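PDB 2YNK: WZI from Escherichia coli, which probably binds capsular polysaccharide as an outer-membrane beta-barrel lectin, supporting assembly of the group 1 capsule. Local coordinates for residues 153-161 with 325-333; 286-294 with 306-316. One frame throughout, in Å; residues are numbered along the deposited sequence.

Contact 1 of 2, residues 153-161 with 325-333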
loop_
_atom_site.group_PDB
_atom_site.type_symbol
_atom_site.label_atom_id
_atom_site.label_comp_id
_atom_site.label_asym_id
_atom_site.label_seq_id
_atom_site.Cartn_x
_atom_site.Cartn_y
_atom_site.Cartn_z
ATOM N N GLY A 153 -0.573 6.778 -2.263
ATOM C CA GLY A 153 0.244 7.808 -1.643
ATOM C C GLY A 153 1.658 7.377 -1.333
ATOM O O GLY A 153 2.008 6.217 -1.509
ATOM N N PRO A 154 2.478 8.315 -0.846
ATOM C CA PRO A 154 3.905 8.103 -0.675
ATOM C C PRO A 154 4.305 7.525 0.671
ATOM O O PRO A 154 5.493 7.282 0.905
ATOM C CB PRO A 154 4.464 9.513 -0.813
ATOM C CG PRO A 154 3.395 10.373 -0.234
ATOM C CD PRO A 154 2.084 9.684 -0.473
ATOM N N GLY A 155 3.335 7.293 1.545
ATOM C CA GLY A 155 3.632 6.811 2.878
ATOM C C GLY A 155 4.090 5.377 2.852
ATOM O O GLY A 155 3.757 4.631 1.928
ATOM N N TYR A 156 4.861 5.005 3.875
ATOM C CA TYR A 156 5.326 3.637 4.055
ATOM C C TYR A 156 4.522 2.898 5.119
ATOM O O TYR A 156 4.397 1.675 5.074
ATOM C CB TYR A 156 6.815 3.627 4.408
ATOM C CG TYR A 156 7.706 3.897 3.214
ATOM C CD1 TYR A 156 7.960 2.905 2.283
ATOM C CD2 TYR A 156 8.269 5.151 3.006
ATOM C CE1 TYR A 156 8.768 3.141 1.180
ATOM C CE2 TYR A 156 9.080 5.398 1.911
ATOM C CZ TYR A 156 9.330 4.386 0.999
ATOM O OH TYR A 156 10.114 4.614 -0.101
ATOM N N GLU A 157 3.976 3.643 6.071
ATOM C CA GLU A 157 3.264 3.046 7.200
ATOM C C GLU A 157 1.756 2.916 6.936
ATOM O O GLU A 157 1.077 2.102 7.561
ATOM C CB GLU A 157 3.505 3.872 8.457
ATOM C CG GLU A 157 3.678 3.017 9.704
ATOM C CD GLU A 157 5.071 2.438 9.816
ATOM O OE1 GLU A 157 6.035 3.160 9.492
ATOM O OE2 GLU A 157 5.203 1.269 10.233
ATOM N N GLY A 158 1.254 3.714 5.998
ATOM C CA GLY A 158 -0.167 3.767 5.695
ATOM C C GLY A 158 -0.493 4.716 4.557
ATOM O O GLY A 158 0.315 5.578 4.194
ATOM N N SER A 159 -1.659 4.513 3.960
ATOM C CA SER A 159 -2.327 5.541 3.186
ATOM C C SER A 159 -3.511 6.047 3.996
ATOM O O SER A 159 -4.239 5.264 4.581
ATOM C CB SER A 159 -2.841 4.987 1.868
ATOM O OG SER A 159 -3.805 5.876 1.317
ATOM N N LEU A 160 -3.724 7.352 4.003
ATOM C CA LEU A 160 -4.849 7.928 4.730
ATOM C C LEU A 160 -6.178 7.739 4.008
ATOM O O LEU A 160 -7.238 8.013 4.594
ATOM C CB LEU A 160 -4.641 9.426 4.962
ATOM C CG LEU A 160 -3.417 9.869 5.762
ATOM C CD1 LEU A 160 -3.327 11.394 5.732
ATOM C CD2 LEU A 160 -3.454 9.349 7.189
ATOM N N ILE A 161 -6.136 7.275 2.758
ATOM C CA ILE A 161 -7.338 7.221 1.919
ATOM C C ILE A 161 -7.639 5.848 1.332
ATOM O O ILE A 161 -8.786 5.432 1.325
ATOM C CB ILE A 161 -7.265 8.250 0.773
ATOM C CG1 ILE A 161 -8.606 8.301 0.026
ATOM C CG2 ILE A 161 -6.094 7.941 -0.161
ATOM C CD1 ILE A 161 -8.912 9.637 -0.617
ATOM N N TRP A 325 15.892 3.870 5.021
ATOM C CA TRP A 325 15.282 4.314 6.265
ATOM C C TRP A 325 14.216 5.335 6.039
ATOM O O TRP A 325 14.266 6.092 5.068
ATOM C CB TRP A 325 16.334 4.856 7.225
ATOM C CG TRP A 325 16.945 6.160 6.777
ATOM C CD1 TRP A 325 18.111 6.345 6.039
ATOM C CD2 TRP A 325 16.435 7.513 7.024
ATOM N NE1 TRP A 325 18.344 7.676 5.822
ATOM C CE2 TRP A 325 17.382 8.430 6.379
ATOM C CE3 TRP A 325 15.334 8.036 7.681
ATOM C CZ2 TRP A 325 17.209 9.803 6.409
ATOM C CZ3 TRP A 325 15.171 9.425 7.705
ATOM C CH2 TRP A 325 16.089 10.284 7.085
ATOM N N TYR A 326 13.230 5.355 6.929
ATOM C CA TYR A 326 12.219 6.400 6.903
ATOM C C TYR A 326 11.799 6.789 8.315
ATOM O O TYR A 326 11.925 6.004 9.254
ATOM C CB TYR A 326 11.012 5.990 6.039
ATOM C CG TYR A 326 10.175 4.861 6.599
ATOM C CD1 TYR A 326 9.424 5.035 7.759
ATOM C CD2 TYR A 326 10.103 3.632 5.961
ATOM C CE1 TYR A 326 8.653 4.016 8.279
ATOM C CE2 TYR A 326 9.330 2.607 6.475
ATOM C CZ TYR A 326 8.608 2.807 7.639
ATOM O OH TYR A 326 7.836 1.797 8.179
ATOM N N LEU A 327 11.327 8.019 8.455
ATOM C CA LEU A 327 10.729 8.486 9.695
ATOM C C LEU A 327 9.411 9.129 9.299
ATOM O O LEU A 327 9.392 10.020 8.447
ATOM C CB LEU A 327 11.643 9.477 10.412
ATOM C CG LEU A 327 11.235 9.862 11.839
ATOM C CD1 LEU A 327 10.985 8.623 12.690
ATOM C CD2 LEU A 327 12.278 10.751 12.508
ATOM N N GLU A 328 8.313 8.664 9.894
ATOM C CA GLU A 328 6.985 8.993 9.396
ATOM C C GLU A 328 5.991 9.269 10.539
ATOM O O GLU A 328 5.932 8.512 11.511
ATOM C CB GLU A 328 6.498 7.836 8.512
ATOM C CG GLU A 328 5.275 8.157 7.664
ATOM C CD GLU A 328 4.971 7.096 6.620
ATOM O OE1 GLU A 328 5.917 6.579 5.988
ATOM O OE2 GLU A 328 3.776 6.781 6.413
ATOM N N ALA A 329 5.218 10.352 10.415
ATOM C CA ALA A 329 4.223 10.738 11.430
ATOM C C ALA A 329 2.816 10.782 10.835
ATOM O O ALA A 329 2.635 11.315 9.745
ATOM C CB ALA A 329 4.576 12.083 12.045
ATOM N N HIS A 330 1.837 10.206 11.536
ATOM C CA HIS A 330 0.435 10.227 11.102
ATOM C C HIS A 330 -0.439 10.869 12.137
ATOM O O HIS A 330 -0.170 10.773 13.328
ATOM C CB HIS A 330 -0.092 8.813 10.907
ATOM C CG HIS A 330 0.551 8.048 9.777
ATOM N ND1 HIS A 330 0.002 6.936 9.277
ATOM C CD2 HIS A 330 1.721 8.269 9.047
ATOM C CE1 HIS A 330 0.777 6.457 8.292
ATOM N NE2 HIS A 330 1.827 7.275 8.154
ATOM N N ASP A 331 -1.517 11.508 11.694
ATOM C CA ASP A 331 -2.571 11.960 12.604
ATOM C C ASP A 331 -3.934 11.780 11.944
ATOM O O ASP A 331 -4.287 12.508 11.016
ATOM C CB ASP A 331 -2.356 13.424 13.015
ATOM C CG ASP A 331 -3.308 13.869 14.126
ATOM O OD1 ASP A 331 -4.535 13.751 13.928
ATOM O OD2 ASP A 331 -2.836 14.345 15.190
ATOM N N THR A 332 -4.699 10.806 12.429
ATOM C CA THR A 332 -6.012 10.506 11.859
ATOM C C THR A 332 -7.167 11.021 12.729
ATOM O O THR A 332 -8.305 10.555 12.616
ATOM C CB THR A 332 -6.161 9.004 11.561
ATOM O OG1 THR A 332 -6.040 8.259 12.779
ATOM C CG2 THR A 332 -5.087 8.564 10.568
ATOM N N ARG A 333 -6.881 11.996 13.582
ATOM C CA ARG A 333 -7.939 12.801 14.177
ATOM C C ARG A 333 -8.420 13.818 13.143
ATOM O O ARG A 333 -7.856 13.919 12.051
ATOM C CB ARG A 333 -7.430 13.529 15.424
ATOM C CG ARG A 333 -6.977 12.603 16.542
ATOM C CD ARG A 333 -6.400 13.381 17.709
ATOM N NE ARG A 333 -5.088 13.932 17.386
ATOM C CZ ARG A 333 -4.397 14.737 18.185
ATOM N NH1 ARG A 333 -4.880 15.099 19.372
ATOM N NH2 ARG A 333 -3.212 15.185 17.793
#
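One face of the Tyr326 ring carries Tyr156 CB, 3.7 Å from the centroid (CH-pi), and Glu157 OE1 stands at its edge. The tyrosine planes are almost parallel (3°) but slid apart, centroids 5.1 Å apart, so the rings barely overlap. Tyr326 OH donates to Glu157 OE1 (2.6 Å), meeting it from above the carboxylate plane; a bend at chi2 (80°) turns the acid toward the hydroxyl. At the His330 ring, Gly158 N and the Glu328 carboxylate lie at the edge. Glu328, extended beyond CG, reaches the loop backbone: its OE1 accepts Tyr156 N through the syn lone pair (2.8 Å), and its OE2 takes Glu157 N (3.2 Å) from above the plane. His330 NE2 adds a nearly straight hydrogen bond to OE2 (2.7 Å); the other ring nitrogen, ND1, is hydrogen-bonded to Asp361. Tyr290 OH also hydrogen-bonds OE1, and Glu157 OE2 makes a salt bridge with Arg387. One buried carboxylate of strand 325-331 thus binds two successive amides of loop 153-161 to the inside of the barrel wall. Four hydrogen bonds would favour an ionised Glu328, Arg387 an ionised Glu157, and carboxylates at both nitrogens probably a positively charged His330.

Contact 2 of 2, residues 286-294 with 306-316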
loop_
_atom_site.group_PDB
_atom_site.type_symbol
_atom_site.label_atom_id
_atom_site.label_comp_id
_atom_site.label_asym_id
_atom_site.label_seq_id
_atom_site.Cartn_x
_atom_site.Cartn_y
_atom_site.Cartn_z
ATOM N N PRO A 286 20.583 11.569 -1.209
ATOM C CA PRO A 286 19.598 10.566 -1.563
ATOM C C PRO A 286 18.544 10.491 -0.460
ATOM O O PRO A 286 18.389 9.471 0.220
ATOM C CB PRO A 286 20.437 9.303 -1.642
ATOM C CG PRO A 286 21.461 9.492 -0.574
ATOM C CD PRO A 286 21.690 10.973 -0.442
ATOM N N VAL A 287 17.845 11.610 -0.304
ATOM C CA VAL A 287 16.912 11.836 0.772
ATOM C C VAL A 287 15.683 12.468 0.144
ATOM O O VAL A 287 15.803 13.235 -0.814
ATOM C CB VAL A 287 17.506 12.800 1.819
ATOM C CG1 VAL A 287 16.465 13.185 2.862
ATOM C CG2 VAL A 287 18.725 12.180 2.480
ATOM N N SER A 288 14.507 12.129 0.656
ATOM C CA SER A 288 13.280 12.764 0.209
ATOM C C SER A 288 12.400 13.035 1.396
ATOM O O SER A 288 12.575 12.444 2.455
ATOM C CB SER A 288 12.523 11.871 -0.766
ATOM O OG SER A 288 13.361 11.410 -1.805
ATOM N N PHE A 289 11.453 13.939 1.220
ATOM C CA PHE A 289 10.400 14.083 2.197
ATOM C C PHE A 289 9.053 14.123 1.492
ATOM O O PHE A 289 8.953 14.557 0.338
ATOM C CB PHE A 289 10.636 15.278 3.133
ATOM C CG PHE A 289 10.596 16.625 2.464
ATOM C CD1 PHE A 289 11.735 17.159 1.868
ATOM C CD2 PHE A 289 9.435 17.391 2.484
ATOM C CE1 PHE A 289 11.707 18.419 1.273
ATOM C CE2 PHE A 289 9.399 18.654 1.896
ATOM C CZ PHE A 289 10.536 19.170 1.287
ATOM N N TYR A 290 8.036 13.621 2.191
ATOM C CA TYR A 290 6.713 13.448 1.624
ATOM C C TYR A 290 5.609 13.781 2.630
ATOM O O TYR A 290 5.834 13.803 3.839
ATOM C CB TYR A 290 6.556 12.015 1.125
ATOM C CG TYR A 290 6.887 10.954 2.159
ATOM C CD1 TYR A 290 5.938 10.555 3.104
ATOM C CD2 TYR A 290 8.141 10.345 2.188
ATOM C CE1 TYR A 290 6.232 9.595 4.051
ATOM C CE2 TYR A 290 8.442 9.377 3.135
ATOM C CZ TYR A 290 7.478 9.003 4.065
ATOM O OH TYR A 290 7.750 8.042 5.013
ATOM N N GLY A 291 4.413 14.029 2.105
ATOM C CA GLY A 291 3.244 14.368 2.919
ATOM C C GLY A 291 1.927 14.030 2.237
ATOM O O GLY A 291 1.852 13.943 1.010
ATOM N N GLN A 292 0.888 13.834 3.039
ATOM C CA GLN A 292 -0.437 13.513 2.521
ATOM C C GLN A 292 -1.494 14.125 3.423
ATOM O O GLN A 292 -1.389 14.047 4.653
ATOM C CB GLN A 292 -0.620 11.993 2.442
ATOM C CG GLN A 292 -1.977 11.543 1.911
ATOM C CD GLN A 292 -2.058 10.040 1.705
ATOM O OE1 GLN A 292 -1.839 9.263 2.636
ATOM N NE2 GLN A 292 -2.375 9.625 0.479
HETATM N N MSE A 293 -2.505 14.735 2.814
HETATM C CA MSE A 293 -3.574 15.381 3.569
HETATM C C MSE A 293 -4.900 14.996 2.988
HETATM O O MSE A 293 -5.308 15.537 1.971
HETATM C CB MSE A 293 -3.390 16.896 3.526
HETATM C CG MSE A 293 -4.413 17.620 4.404
HETATM SE SE MSE A 293 -4.429 19.544 3.972
HETATM C CE MSE A 293 -5.370 20.232 5.562
ATOM N N ILE A 294 -5.587 14.059 3.638
ATOM C CA ILE A 294 -6.922 13.653 3.214
ATOM C C ILE A 294 -7.955 14.207 4.171
ATOM O O ILE A 294 -7.755 14.169 5.382
ATOM C CB ILE A 294 -7.073 12.135 3.189
ATOM C CG1 ILE A 294 -6.050 11.523 2.241
ATOM C CG2 ILE A 294 -8.480 11.767 2.753
ATOM C CD1 ILE A 294 -6.290 11.860 0.787
ATOM N N ASN A 306 -9.565 17.422 8.223
ATOM C CA ASN A 306 -8.392 16.811 7.601
ATOM C C ASN A 306 -7.545 15.918 8.495
ATOM O O ASN A 306 -7.218 16.273 9.621
ATOM C CB ASN A 306 -7.492 17.900 7.012
ATOM C CG ASN A 306 -8.081 18.526 5.773
ATOM O OD1 ASN A 306 -8.238 17.863 4.749
ATOM N ND2 ASN A 306 -8.407 19.806 5.853
HETATM N N MSE A 307 -7.184 14.761 7.951
HETATM C CA MSE A 307 -6.189 13.873 8.549
HETATM C C MSE A 307 -4.873 14.162 7.894
HETATM O O MSE A 307 -4.827 14.507 6.716
HETATM C CB MSE A 307 -6.590 12.422 8.317
HETATM C CG MSE A 307 -7.917 12.157 9.020
HETATM SE SE MSE A 307 -8.556 10.365 8.560
HETATM C CE MSE A 307 -9.160 10.735 6.720
ATOM N N PHE A 308 -3.794 14.015 8.653
ATOM C CA PHE A 308 -2.471 14.392 8.190
ATOM C C PHE A 308 -1.465 13.254 8.247
ATOM O O PHE A 308 -1.573 12.329 9.067
ATOM C CB PHE A 308 -1.953 15.557 9.015
ATOM C CG PHE A 308 -2.714 16.822 8.800
ATOM C CD1 PHE A 308 -3.846 17.104 9.560
ATOM C CD2 PHE A 308 -2.310 17.733 7.831
ATOM C CE1 PHE A 308 -4.553 18.276 9.365
ATOM C CE2 PHE A 308 -3.014 18.907 7.632
ATOM C CZ PHE A 308 -4.138 19.179 8.400
ATOM N N LEU A 309 -0.482 13.351 7.358
ATOM C CA LEU A 309 0.605 12.394 7.280
ATOM C C LEU A 309 1.822 13.070 6.661
ATOM O O LEU A 309 1.699 13.796 5.678
ATOM C CB LEU A 309 0.174 11.201 6.446
ATOM C CG LEU A 309 1.236 10.174 6.047
ATOM C CD1 LEU A 309 0.547 8.832 5.821
ATOM C CD2 LEU A 309 2.045 10.616 4.820
ATOM N N GLY A 310 2.985 12.831 7.255
ATOM C CA GLY A 310 4.238 13.372 6.765
ATOM C C GLY A 310 5.375 12.431 7.092
ATOM O O GLY A 310 5.283 11.633 8.026
ATOM N N GLY A 311 6.447 12.518 6.310
ATOM C CA GLY A 311 7.635 11.706 6.546
ATOM C C GLY A 311 8.879 12.134 5.780
ATOM O O GLY A 311 8.839 12.985 4.882
ATOM N N ILE A 312 9.995 11.526 6.149
ATOM C CA ILE A 312 11.276 11.808 5.534
ATOM C C ILE A 312 11.960 10.464 5.331
ATOM O O ILE A 312 11.904 9.603 6.213
ATOM C CB ILE A 312 12.109 12.751 6.433
ATOM C CG1 ILE A 312 13.418 13.143 5.757
ATOM C CG2 ILE A 312 12.379 12.117 7.791
ATOM C CD1 ILE A 312 14.296 14.016 6.628
ATOM N N GLU A 313 12.577 10.272 4.166
ATOM C CA GLU A 313 13.225 8.995 3.838
ATOM C C GLU A 313 14.613 9.211 3.252
ATOM O O GLU A 313 14.875 10.229 2.609
ATOM C CB GLU A 313 12.373 8.174 2.864
ATOM C CG GLU A 313 11.876 8.945 1.649
ATOM C CD GLU A 313 11.155 8.074 0.632
ATOM O OE1 GLU A 313 11.729 7.048 0.203
ATOM O OE2 GLU A 313 10.011 8.423 0.257
ATOM N N GLY A 314 15.494 8.241 3.493
ATOM C CA GLY A 314 16.837 8.238 2.934
ATOM C C GLY A 314 17.219 6.867 2.415
ATOM O O GLY A 314 16.658 5.852 2.836
ATOM N N HIS A 315 18.183 6.846 1.498
ATOM C CA HIS A 315 18.581 5.629 0.800
ATOM C C HIS A 315 20.054 5.704 0.490
ATOM O O HIS A 315 20.494 6.600 -0.214
ATOM C CB HIS A 315 17.777 5.492 -0.484
ATOM C CG HIS A 315 16.281 5.504 -0.271
ATOM N ND1 HIS A 315 15.584 4.397 0.021
ATOM C CD2 HIS A 315 15.360 6.544 -0.322
ATOM C CE1 HIS A 315 14.283 4.706 0.147
ATOM N NE2 HIS A 315 14.147 6.019 -0.061
ATOM N N HIS A 316 20.834 4.768 1.014
ATOM C CA HIS A 316 22.277 4.884 1.007
ATOM C C HIS A 316 22.909 3.595 0.579
ATOM O O HIS A 316 22.336 2.528 0.765
ATOM C CB HIS A 316 22.772 5.255 2.399
ATOM C CG HIS A 316 22.095 6.469 2.992
ATOM N ND1 HIS A 316 22.364 7.722 2.588
ATOM C CD2 HIS A 316 21.141 6.584 4.004
ATOM C CE1 HIS A 316 21.622 8.595 3.296
ATOM N NE2 HIS A 316 20.876 7.897 4.161
#
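Tyr290 and Glu313 both turn CG between the backbone N and the carbonyl carbon (chi1 53° and 49°), which lays the tyrosine ring across the neighbouring strand and brings the acid up beside it. Gly311 CA lies over one face of the Tyr290 ring (3.9 Å to the centroid, CH-pi); having no side chain, this glycine lets the ring lie flat on the strand. Glu313 CG is at the ring edge, and its carboxylate stands almost perpendicular to the ring (87°), OE2 being 3.3 Å from Tyr290 CD2. Glu313 OE1 accepts from His315 NE2 (2.6 Å) through its anti lone pair, in the plane of the imidazole, and has the Tyr156 hydroxyl as second partner; Asn324 OD1 meets His315 ND1, and Lys276 forms a salt bridge with Glu313 OE2. Leu309 CD2 packs against Gln292 CB (3.8 Å) on this same face. Phe289, Ile312, Met293 and Phe308 project from the other. There the selenomethionine Met293 runs alongside Phe308, with SE 5.0 Å obliquely from the ring centroid, a Met-aromatic contact. Nine backbone hydrogen bonds join these antiparallel strands, two of them weak; Ser288 and Glu313 exchange two. The hairpin is a two-faced piece of barrel wall: the inward face mixes charged and polar groups (Ser288, Tyr290, Gln292, Glu313) with Leu309, Ile294 and Met307, while the outward face is largely apolar, as expected of a transmembrane barrel.

In the fold
The centres of the two contacts lie about 7 Å apart, on the same side of the chain's centre. Contact 2 is nested within the chain span closed by contact 1: the loop 153-161 comes first, then the neighbouring strands 287-295 and 306-317, and last strand 322-331, which pairs with 306-317 in the same antiparallel barrel sheet. Contact 2 forms one strand pair of the wall, and contact 1 fastens an inserted loop to its inner side. Probable hydrogen bonds from Glu328 OE1 to Tyr290 OH and from Ala329 N to Gly310 O join them directly, and Gln292 binds the backbone of Leu160. A polar network on the inner side of three successive strands thus holds loop 153-161 against the wall.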